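Local coordinates for AP205 bacteriophage COAT protein (Acinetobacter phage ap205, PDB 5FS4), which forms the protein shell of a small single-stranded RNA bacteriophage, probably assembling from dimers of the coat protein, at residues T28-S33 and Y53-K58. The protein carries 2 engineered substitutions. Residues are numbered along the deposited sequence; the frame is centred on the assembly and turned at random.
Sequences TTFSAS and YVSVYK
Tyr53 pairs with Ala32, a non-hydrogen-bonded antiparallel pair in which the methyl CB of Ala32 lies 3.9 Å from CD1 of the tyrosine ring. The same CD1 is approached by CZ of Phe30, which comes in near the plane of the Tyr53 ring, at its edge; the two aromatic side chains run alongside each other without stacking. At Val54 the backbones exchange a reciprocal pair of hydrogen bonds with Ser31, the one from Ser31 N to Val54 O measuring 2.9 Å. This carbonyl oxygen also accepts a bond from a water that reaches Thr29 OG1, besides a CA-H...O contact from Phe30. As in any regular antiparallel ladder, hydrogen-bonded and non-hydrogen-bonded pairs alternate and successive side chains fall on opposite faces, so Ser55, paired with Phe30, returns to the aromatic face. Phe30, with CG anti to the backbone N (chi1 177°), brings its ring edge to Ser55 OG, 3.3 Å from CD1; the hydroxyl's hydrogen bond is to His102 of the second subunit. Val56, on Val54's face, repeats the reciprocal backbone bonding with Thr29, whose OG1 rests 3.4 Å from Val56 CB. Thr28 OG1 meets the Tyr57 ring obliquely, 3.4 Å from CD2, and a water above the ring centre links that hydroxyl to Lys58 N. This ladder belongs to the hairpin of strands 28-38 and 47-60, inside a five-stranded antiparallel sheet, flanked by strands 17-22 and 76-88 respectively. The second subunit packs on the aromatic face, placing Asn105 and Leu109 of its helix 92-111 against Phe30 and Ala32, while its Asp130 bonds Tyr57 OH.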
loop_
_atom_site.group_PDB
_atom_site.type_symbol
_atom_site.label_atom_id
_atom_site.label_comp_id
_atom_site.label_asym_id
_atom_site.label_seq_id
_atom_site.Cartn_x
_atom_site.Cartn_y
_atom_site.Cartn_z
ATOM N N THR B 28 10.734 -7.511 -11.337
ATOM C CA THR B 28 9.860 -7.544 -10.142
ATOM C C THR B 28 10.670 -7.271 -8.859
ATOM O O THR B 28 11.603 -8.034 -8.509
ATOM C CB THR B 28 9.115 -8.872 -10.029
ATOM O OG1 THR B 28 8.412 -9.051 -11.240
ATOM C CG2 THR B 28 8.048 -8.806 -8.931
ATOM N N THR B 29 10.372 -6.150 -8.189
ATOM C CA THR B 29 11.178 -5.779 -7.015
ATOM C C THR B 29 10.252 -5.440 -5.860
ATOM O O THR B 29 9.118 -5.047 -6.067
ATOM C CB THR B 29 12.147 -4.590 -7.261
ATOM O OG1 THR B 29 11.416 -3.435 -7.693
ATOM C CG2 THR B 29 13.115 -4.911 -8.285
ATOM N N PHE B 30 10.734 -5.695 -4.656
ATOM C CA PHE B 30 10.114 -5.207 -3.429
ATOM C C PHE B 30 11.251 -4.641 -2.604
ATOM O O PHE B 30 12.178 -5.389 -2.280
ATOM C CB PHE B 30 9.451 -6.323 -2.641
ATOM C CG PHE B 30 8.867 -5.843 -1.353
ATOM C CD1 PHE B 30 7.720 -5.030 -1.392
ATOM C CD2 PHE B 30 9.511 -6.118 -0.124
ATOM C CE1 PHE B 30 7.144 -4.549 -0.233
ATOM C CE2 PHE B 30 8.945 -5.596 1.057
ATOM C CZ PHE B 30 7.773 -4.842 0.979
ATOM N N SER B 31 11.156 -3.366 -2.206
ATOM C CA SER B 31 12.216 -2.775 -1.400
ATOM C C SER B 31 11.688 -2.260 -0.075
ATOM O O SER B 31 10.575 -1.788 0.017
ATOM C CB SER B 31 12.906 -1.707 -2.220
ATOM O OG SER B 31 12.117 -0.559 -2.244
ATOM N N ALA B 32 12.509 -2.339 0.969
ATOM C CA ALA B 32 12.131 -1.843 2.311
ATOM C C ALA B 32 13.268 -0.913 2.791
ATOM O O ALA B 32 14.438 -1.317 2.812
ATOM C CB ALA B 32 11.915 -3.046 3.278
ATOM N N SER B 33 12.934 0.328 3.112
ATOM C CA SER B 33 13.941 1.315 3.487
ATOM C C SER B 33 13.464 1.921 4.804
ATOM O O SER B 33 12.359 2.458 4.858
ATOM C CB SER B 33 13.988 2.392 2.435
ATOM O OG SER B 33 14.955 3.357 2.833
ATOM N N TYR B 53 8.029 1.131 1.896
ATOM C CA TYR B 53 7.914 -0.213 1.285
ATOM C C TYR B 53 7.412 -0.027 -0.133
ATOM O O TYR B 53 6.356 0.537 -0.322
ATOM C CB TYR B 53 6.924 -1.070 2.080
ATOM C CG TYR B 53 7.260 -1.193 3.519
ATOM C CD1 TYR B 53 8.133 -2.207 3.946
ATOM C CD2 TYR B 53 6.796 -0.280 4.470
ATOM C CE1 TYR B 53 8.497 -2.316 5.292
ATOM C CE2 TYR B 53 7.214 -0.350 5.813
ATOM C CZ TYR B 53 8.065 -1.376 6.223
ATOM O OH TYR B 53 8.365 -1.443 7.572
ATOM N N VAL B 54 8.147 -0.496 -1.133
ATOM C CA VAL B 54 7.827 -0.234 -2.557
ATOM C C VAL B 54 7.801 -1.537 -3.395
ATOM O O VAL B 54 8.708 -2.366 -3.345
ATOM C CB VAL B 54 8.817 0.792 -3.226
ATOM C CG1 VAL B 54 8.375 1.066 -4.627
ATOM C CG2 VAL B 54 8.903 2.087 -2.456
ATOM N N SER B 55 6.690 -1.738 -4.116
ATOM C CA SER B 55 6.499 -2.950 -4.931
ATOM C C SER B 55 6.462 -2.469 -6.382
ATOM O O SER B 55 5.842 -1.460 -6.662
ATOM C CB SER B 55 5.191 -3.666 -4.606
ATOM O OG SER B 55 5.138 -4.118 -3.248
ATOM N N VAL B 56 7.167 -3.182 -7.281
ATOM C CA VAL B 56 7.250 -2.843 -8.681
ATOM C C VAL B 56 7.075 -4.088 -9.532
ATOM O O VAL B 56 7.637 -5.117 -9.249
ATOM C CB VAL B 56 8.576 -2.146 -9.074
ATOM C CG1 VAL B 56 8.698 -1.933 -10.567
ATOM C CG2 VAL B 56 8.741 -0.830 -8.344
ATOM N N TYR B 57 6.168 -3.959 -10.498
ATOM C CA TYR B 57 5.995 -5.001 -11.543
ATOM C C TYR B 57 5.896 -4.338 -12.893
ATOM O O TYR B 57 5.200 -3.302 -13.053
ATOM C CB TYR B 57 4.745 -5.893 -11.236
ATOM C CG TYR B 57 4.714 -7.264 -11.950
ATOM C CD1 TYR B 57 4.366 -7.378 -13.291
ATOM C CD2 TYR B 57 5.080 -8.445 -11.266
ATOM C CE1 TYR B 57 4.381 -8.614 -13.923
ATOM C CE2 TYR B 57 5.116 -9.660 -11.884
ATOM C CZ TYR B 57 4.752 -9.755 -13.201
ATOM O OH TYR B 57 4.779 -10.969 -13.828
ATOM N N LYS B 58 6.559 -4.958 -13.868
ATOM C CA LYS B 58 6.487 -4.582 -15.256
ATOM C C LYS B 58 5.497 -5.465 -15.953
ATOM O O LYS B 58 5.780 -6.617 -16.307
ATOM C CB LYS B 58 7.871 -4.636 -15.904
ATOM C CG LYS B 58 8.877 -3.711 -15.201
ATOM C CD LYS B 58 8.351 -2.250 -15.086
ATOM C CE LYS B 58 9.263 -1.259 -15.774
ATOM N NZ LYS B 58 10.480 -1.096 -14.897
HETATM O O HOH W 1 8.168 -7.481 -13.502
HETATM O O HOH W 2 10.778 -2.101 -5.346
#